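Local coordinates for methylated RNA-binding protein 1 (Saccharomyces cerevisiae S288c, PDB 4RCM) that binds RNA carrying N6-methyladenosine through its YTH domain and lowers the stability of PHO4 mRNA, thereby regulating phosphate metabolism after transcription, at residues K128-T131 and H132-D135; I143-S146 and I147-F151. All blocks are in the same frame, centred on the assembly; numbering follows the deposited sequence. Where two conformers were deposited one is given.

Contact 1: K128-T131 and H132-D135; sequences KPIT and HSRD. With nucleotides of chain C.
H132 packs against P129 and K128 in a short 3-10 turn of the YTH domain, just after strand 128-129. The backbone closes the turn: H132 N donates to P129 O at 3.0 Å, and S133 N donates to I130 O. H132 CB lies 3.9 Å from K128 CB. Both CB and CG of the histidine lie near P129 O, and the ring atoms beyond them meet P129 CD and T131 OG1. CG is anti to its own carbonyl carbon (chi1 -66°), which carries the imidazole back beside the proline. P129 CD then sits over one face of the H132 ring, 4.3 Å from its centroid, in a CH-pi contact displaced toward the rim. At the ring edge H132 CD2 meets T131 OG1, in the ring plane, at 3.5 Å. H132 ND1, on another side, holds a water at 2.9 Å. The same water accepts from K128 NZ, so a solvent molecule joins the two basic side chains.

S133 is buried and touches V20 of strand 17-23. Its hydroxyl is satisfied by I130 O, which thus takes two bonds from one residue. That double grip fixes the serine where the chain leaves the turn. Further on, D135 reaches the RNA side. Its OD1 accepts from the backbone N of K22, a residue that binds the methylated nucleotide, which ties the loop to the binding site. D135 CB packs on the sugar near C2' of the N6-methyladenosine of chain C, and D135 OD2 comes 3.4 Å from C8 of its base.

Contact 2: I143-S146 and I147-F151; sequences IGIS and IINLF
I147 lays its CD1 methyl against CG2 of I143, one turn earlier, at 3.7 Å. The two side chains meet at a slant. CG1 of I147 is anti to its carbonyl carbon (chi1 -60°), and this runs the branch back along the helix, past I143 O, toward I143. CG2 takes the other direction and points at the edge of the F151 ring, in its plane. With an alanine here CD1 and CG2 are gone, and a gap would probably open beside I143 CG2, I130, F64 and the edge of the F151 ring.

I147 N donates to I143 O at 2.9 Å. In the conformer given, S146 OG also donates to I143 O, at 2.7 Å. S146 has a second conformer, so this second bond is doubtful. All this belongs to helix 141-151, which lies against the mixed sheet of the YTH domain. I148 N to G144 O, N149 N to I145 O and L150 N to S146 O continue the regular i to i+4 bonding.

The face toward the sheet is aliphatic and aromatic. I147 and I148 rest on F64 of strand 61-67, and F151 reaches I108 and I112 of strand 102-112. On another face, I145 and N149 run side by side, and ND2 of N149 touches CG2 of I145 at 3.8 Å. Near the end of the helix, F151 O accepts a bond from NH1 of R110.

Both contacts are local, and they follow each other along the chain. Contact 1 is a turn with a polar, solvated outer side and a buried serine and isoleucine inside. Contact 2 is regular helix, where one face is buried and N149 is exposed. The first relies on a proline-histidine contact and a water bridge; the second relies mainly on helical bonding and aliphatic packing. They meet in the interior, where CD1 of I130 packs on CD1 of I147. Only contact 1 touches the methylated nucleotide, through D135. Contact 2 stays about 16 Å from the RNA at its nearest atom and packs against the central sheet.

Contact 1: K128-T131 and H132-D135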
ATOM      1  N   LYS A 128      14.401 -12.059   1.353  1.00 29.47           N
ATOM      2  CA  LYS A 128      14.717 -10.855   2.156  1.00 28.90           C
ATOM      3  C   LYS A 128      13.520 -10.404   3.022  1.00 26.12           C
ATOM      4  O   LYS A 128      12.354 -10.702   2.706  1.00 27.17           O
ATOM      5  CB  LYS A 128      15.131  -9.717   1.217  1.00 31.52           C
ATOM      6  CG  LYS A 128      16.453  -9.939   0.480  1.00 34.67           C
ATOM      7  CD  LYS A 128      16.372  -9.368  -0.929  1.00 37.99           C
ATOM      8  CE  LYS A 128      17.735  -9.243  -1.607  1.00 37.91           C
ATOM      9  NZ  LYS A 128      18.547  -8.158  -1.016  1.00 38.16           N
ATOM     10  N   PRO A 129      13.788  -9.673   4.097  1.00 21.55           N
ATOM     11  CA  PRO A 129      12.675  -9.089   4.809  1.00 20.44           C
ATOM     12  C   PRO A 129      11.834  -8.155   3.925  1.00 21.79           C
ATOM     13  O   PRO A 129      12.347  -7.613   2.917  1.00 17.35           O
ATOM     14  CB  PRO A 129      13.334  -8.270   5.885  1.00 21.99           C
ATOM     15  CG  PRO A 129      14.656  -8.942   6.096  1.00 23.70           C
ATOM     16  CD  PRO A 129      15.073  -9.424   4.762  1.00 22.51           C
ATOM     17  N   ILE A 130      10.577  -7.953   4.329  1.00 18.06           N
ATOM     18  CA  ILE A 130       9.666  -7.080   3.601  1.00 18.66           C
ATOM     19  C   ILE A 130      10.171  -5.619   3.478  1.00 15.64           C
ATOM     20  O   ILE A 130       9.905  -4.936   2.499  1.00 14.42           O
ATOM     21  CB  ILE A 130       8.225  -7.121   4.187  1.00 16.39           C
ATOM     22  CG1 ILE A 130       7.233  -6.511   3.187  1.00 18.74           C
ATOM     23  CG2 ILE A 130       8.166  -6.433   5.531  1.00 17.37           C
ATOM     24  CD1 ILE A 130       5.788  -6.664   3.618  1.00 18.84           C
ATOM     25  N   THR A 131      10.908  -5.177   4.458  1.00 17.03           N
ATOM     26  CA  THR A 131      11.520  -3.842   4.426  1.00 17.83           C
ATOM     27  C   THR A 131      12.532  -3.605   3.272  1.00 20.38           C
ATOM     28  O   THR A 131      12.887  -2.440   2.986  1.00 17.77           O
ATOM     29  CB  THR A 131      12.233  -3.598   5.744  1.00 20.16           C
ATOM     30  OG1 THR A 131      13.064  -4.728   6.033  1.00 19.12           O
ATOM     31  CG2 THR A 131      11.221  -3.425   6.873  1.00 20.68           C
ATOM     32  N   HIS A 132      12.983  -4.688   2.624  1.00 17.49           N
ATOM     33  CA  HIS A 132      13.841  -4.614   1.423  1.00 18.31           C
ATOM     34  C   HIS A 132      13.101  -4.630   0.083  1.00 16.79           C
ATOM     35  O   HIS A 132      13.740  -4.617  -0.997  1.00 16.08           O
ATOM     36  CB  HIS A 132      14.828  -5.787   1.425  1.00 18.47           C
ATOM     37  CG  HIS A 132      15.819  -5.738   2.539  1.00 19.23           C
ATOM     38  ND1 HIS A 132      17.159  -5.939   2.329  1.00 20.16           N
ATOM     39  CD2 HIS A 132      15.676  -5.492   3.858  1.00 20.75           C
ATOM     40  CE1 HIS A 132      17.800  -5.838   3.481  1.00 20.12           C
ATOM     41  NE2 HIS A 132      16.925  -5.555   4.422  1.00 20.23           N
ATOM     42  N   SER A 133      11.767  -4.665   0.124  1.00 16.97           N
ATOM     43  CA  SER A 133      10.989  -4.758  -1.090  1.00 16.74           C
ATOM     44  C   SER A 133      11.130  -3.487  -1.897  1.00 17.02           C
ATOM     45  O   SER A 133      11.179  -2.385  -1.353  1.00 18.85           O
ATOM     46  CB  SER A 133       9.496  -4.999  -0.777  1.00 19.41           C
ATOM     47  OG  SER A 133       9.348  -6.073   0.122  1.00 15.81           O
ATOM     48  N   ARG A 134      11.194  -3.647  -3.191  1.00 16.78           N
ATOM     49  CA  ARG A 134      11.084  -2.536  -4.082  1.00 20.32           C
ATOM     50  C   ARG A 134       9.608  -2.313  -4.470  1.00 17.95           C
ATOM     51  O   ARG A 134       8.706  -3.025  -4.010  1.00 15.37           O
ATOM     52  CB  ARG A 134      11.917  -2.788  -5.356  1.00 24.46           C
ATOM     53  CG  ARG A 134      13.435  -2.906  -5.167  1.00 28.45           C
ATOM     54  CD  ARG A 134      14.078  -3.399  -6.464  1.00 31.77           C
ATOM     55  NE  ARG A 134      13.633  -4.760  -6.817  0.50 32.00           N
ATOM     56  CZ  ARG A 134      14.292  -5.886  -6.526  0.50 33.25           C
ATOM     57  NH1 ARG A 134      15.455  -5.864  -5.873  0.50 34.01           N
ATOM     58  NH2 ARG A 134      13.782  -7.050  -6.891  0.50 31.37           N
ATOM     59  N   ASP A 135       9.395  -1.357  -5.368  1.00 15.99           N
ATOM     60  CA  ASP A 135       8.072  -0.867  -5.691  1.00 15.22           C
ATOM     61  C   ASP A 135       7.300  -1.890  -6.479  1.00 13.64           C
ATOM     62  O   ASP A 135       7.785  -2.430  -7.493  1.00 14.82           O
ATOM     63  CB  ASP A 135       8.180   0.481  -6.454  1.00 13.06           C
ATOM     64  CG  ASP A 135       6.845   1.160  -6.636  1.00 12.67           C
ATOM     65  OD1 ASP A 135       6.113   1.338  -5.614  1.00 12.15           O
ATOM     66  OD2 ASP A 135       6.505   1.556  -7.783  1.00 11.77           O
TER
ATOM     67  C2  6MZ C   3       6.767   8.965  -5.487  1.00 20.95           C
ATOM     68  C4  6MZ C   3       7.206   6.837  -6.413  1.00 25.84           C
ATOM     69  C5  6MZ C   3       5.865   6.811  -7.017  1.00 26.50           C
ATOM     70  N9  6MZ C   3       7.783   5.668  -6.751  1.00 24.76           N
ATOM     71  N3  6MZ C   3       7.596   7.932  -5.664  1.00 22.26           N
ATOM     72  N1  6MZ C   3       5.526   9.013  -6.020  1.00 24.38           N
ATOM     73  C6  6MZ C   3       5.013   8.014  -6.773  1.00 26.53           C
ATOM     74  N6  6MZ C   3       3.785   8.085  -7.334  1.00 26.21           N
ATOM     75  C9  6MZ C   3       2.987   9.290  -7.320  1.00 24.18           C
ATOM     76  N7  6MZ C   3       5.741   5.638  -7.702  1.00 23.25           N
ATOM     77  C8  6MZ C   3       6.923   4.965  -7.530  1.00 24.36           C
ATOM     78  O5' 6MZ C   3      11.844   3.594  -9.940  1.00 50.01           O
ATOM     79  C5' 6MZ C   3      10.820   4.500  -9.462  1.00 45.66           C
ATOM     80  C4' 6MZ C   3      10.888   4.654  -7.936  1.00 39.62           C
ATOM     81  O4' 6MZ C   3      10.027   5.727  -7.499  1.00 31.38           O
ATOM     82  C1' 6MZ C   3       9.216   5.334  -6.362  1.00 29.82           C
ATOM     83  C2' 6MZ C   3       9.658   3.891  -6.055  1.00 29.31           C
ATOM     84  O2' 6MZ C   3      10.654   3.839  -4.997  1.00 26.21           O
ATOM     85  C3' 6MZ C   3      10.487   3.377  -7.178  1.00 32.99           C
ATOM     86  O3' 6MZ C   3      11.575   2.662  -6.533  1.00 25.83           O
TER
HETATM   87  O   HOH W   1      18.273  -5.537  -0.296  1.00 29.19           O
HETATM   88  O   HOH W   2      12.103  -1.462   0.768  1.00 27.72           O

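Contact 2: I143-S146 and I147-F151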
ATOM      1  N   ILE A 143       1.278 -14.141   4.186  1.00 11.84           N
ATOM      2  CA  ILE A 143       2.141 -13.142   4.822  1.00 11.63           C
ATOM      3  C   ILE A 143       1.378 -11.808   4.860  1.00 10.08           C
ATOM      4  O   ILE A 143       1.358 -11.101   5.886  1.00  8.06           O
ATOM      5  CB  ILE A 143       3.466 -12.880   4.030  1.00 15.11           C
ATOM      6  CG1 ILE A 143       4.248 -14.174   3.697  1.00 18.42           C
ATOM      7  CG2 ILE A 143       4.367 -11.916   4.793  1.00 13.87           C
ATOM      8  CD1 ILE A 143       4.559 -14.994   4.879  1.00 20.84           C
ATOM      9  N   GLY A 144       0.751 -11.430   3.744  1.00  8.42           N
ATOM     10  CA  GLY A 144      -0.008 -10.193   3.744  1.00  8.06           C
ATOM     11  C   GLY A 144      -1.071 -10.111   4.812  1.00  7.44           C
ATOM     12  O   GLY A 144      -1.241  -9.065   5.479  1.00  7.87           O
ATOM     13  N   ILE A 145      -1.775 -11.226   5.013  1.00  7.82           N
ATOM     14  CA  ILE A 145      -2.828 -11.270   6.003  1.00  8.40           C
ATOM     15  C   ILE A 145      -2.221 -11.067   7.381  1.00  8.58           C
ATOM     16  O   ILE A 145      -2.753 -10.316   8.251  1.00  8.15           O
ATOM     17  CB  ILE A 145      -3.603 -12.631   5.965  1.00  8.43           C
ATOM     18  CG1 ILE A 145      -4.493 -12.712   4.723  1.00  8.69           C
ATOM     19  CG2 ILE A 145      -4.418 -12.813   7.217  1.00  8.71           C
ATOM     20  CD1 ILE A 145      -5.651 -11.722   4.712  1.00  9.05           C
ATOM     21  N   SER A 146      -1.122 -11.743   7.639  1.00  9.74           N
ATOM     22  CA  SER A 146      -0.493 -11.586   8.977  0.70  9.75           C
ATOM     23  C   SER A 146      -0.023 -10.131   9.184  1.00 10.23           C
ATOM     24  O   SER A 146      -0.123  -9.602  10.287  1.00 10.36           O
ATOM     25  CB  SER A 146       0.654 -12.581   9.169  0.70 10.87           C
ATOM     26  OG  SER A 146       1.740 -12.251   8.333  0.70 11.45           O
ATOM     27  N   ILE A 147       0.468  -9.461   8.134  1.00  9.89           N
ATOM     28  CA  ILE A 147       0.841  -8.054   8.270  1.00 10.08           C
ATOM     29  C   ILE A 147      -0.405  -7.146   8.492  1.00 10.15           C
ATOM     30  O   ILE A 147      -0.377  -6.247   9.328  1.00  8.47           O
ATOM     31  CB  ILE A 147       1.767  -7.556   7.142  1.00 10.99           C
ATOM     32  CG1 ILE A 147       3.078  -8.356   7.128  1.00 11.37           C
ATOM     33  CG2 ILE A 147       2.180  -6.104   7.406  1.00 11.46           C
ATOM     34  CD1 ILE A 147       3.783  -8.365   5.787  1.00 12.59           C
ATOM     35  N   ILE A 148      -1.502  -7.393   7.774  1.00  9.72           N
ATOM     36  CA  ILE A 148      -2.745  -6.641   8.041  1.00  9.59           C
ATOM     37  C   ILE A 148      -3.104  -6.755   9.511  1.00 10.08           C
ATOM     38  O   ILE A 148      -3.479  -5.755  10.118  1.00  9.96           O
ATOM     39  CB  ILE A 148      -3.938  -7.118   7.185  1.00  9.62           C
ATOM     40  CG1 ILE A 148      -3.676  -6.796   5.726  1.00 10.10           C
ATOM     41  CG2 ILE A 148      -5.226  -6.452   7.614  1.00 10.02           C
ATOM     42  CD1 ILE A 148      -3.684  -5.289   5.413  1.00 10.88           C
ATOM     43  N   ASN A 149      -2.943  -7.956  10.091  1.00 11.45           N
ATOM     44  CA  ASN A 149      -3.368  -8.180  11.476  1.00 11.42           C
ATOM     45  C   ASN A 149      -2.533  -7.411  12.475  1.00 12.45           C
ATOM     46  O   ASN A 149      -3.046  -6.959  13.533  1.00 10.09           O
ATOM     47  CB  ASN A 149      -3.393  -9.675  11.836  1.00 12.31           C
ATOM     48  CG  ASN A 149      -4.577 -10.414  11.221  1.00 11.01           C
ATOM     49  OD1 ASN A 149      -5.673  -9.839  11.012  1.00 11.30           O
ATOM     50  ND2 ASN A 149      -4.359 -11.673  10.883  1.00 10.45           N
ATOM     51  N   LEU A 150      -1.257  -7.223  12.144  1.00 12.61           N
ATOM     52  CA  LEU A 150      -0.395  -6.353  12.957  1.00 14.57           C
ATOM     53  C   LEU A 150      -0.854  -4.900  12.808  1.00 14.08           C
ATOM     54  O   LEU A 150      -0.930  -4.161  13.782  1.00 13.43           O
ATOM     55  CB  LEU A 150       1.077  -6.556  12.565  1.00 16.17           C
ATOM     56  CG  LEU A 150       2.185  -5.835  13.294  1.00 17.76           C
ATOM     57  CD1 LEU A 150       2.373  -6.357  14.727  1.00 17.83           C
ATOM     58  CD2 LEU A 150       3.508  -5.940  12.515  1.00 17.36           C
ATOM     59  N   PHE A 151      -1.206  -4.500  11.591  1.00 14.00           N
ATOM     60  CA  PHE A 151      -1.666  -3.125  11.355  1.00 14.54           C
ATOM     61  C   PHE A 151      -2.982  -2.826  12.123  1.00 15.14           C
ATOM     62  O   PHE A 151      -3.206  -1.670  12.528  1.00 14.59           O
ATOM     63  CB  PHE A 151      -1.843  -2.822   9.841  1.00 14.30           C
ATOM     64  CG  PHE A 151      -0.610  -2.242   9.161  1.00 13.74           C
ATOM     65  CD1 PHE A 151      -0.359  -0.846   9.178  1.00 13.68           C
ATOM     66  CD2 PHE A 151       0.274  -3.049   8.467  1.00 13.92           C
ATOM     67  CE1 PHE A 151       0.764  -0.287   8.546  1.00 12.95           C
ATOM     68  CE2 PHE A 151       1.416  -2.509   7.846  1.00 14.12           C
ATOM     69  CZ  PHE A 151       1.652  -1.118   7.871  1.00 13.88           C
TER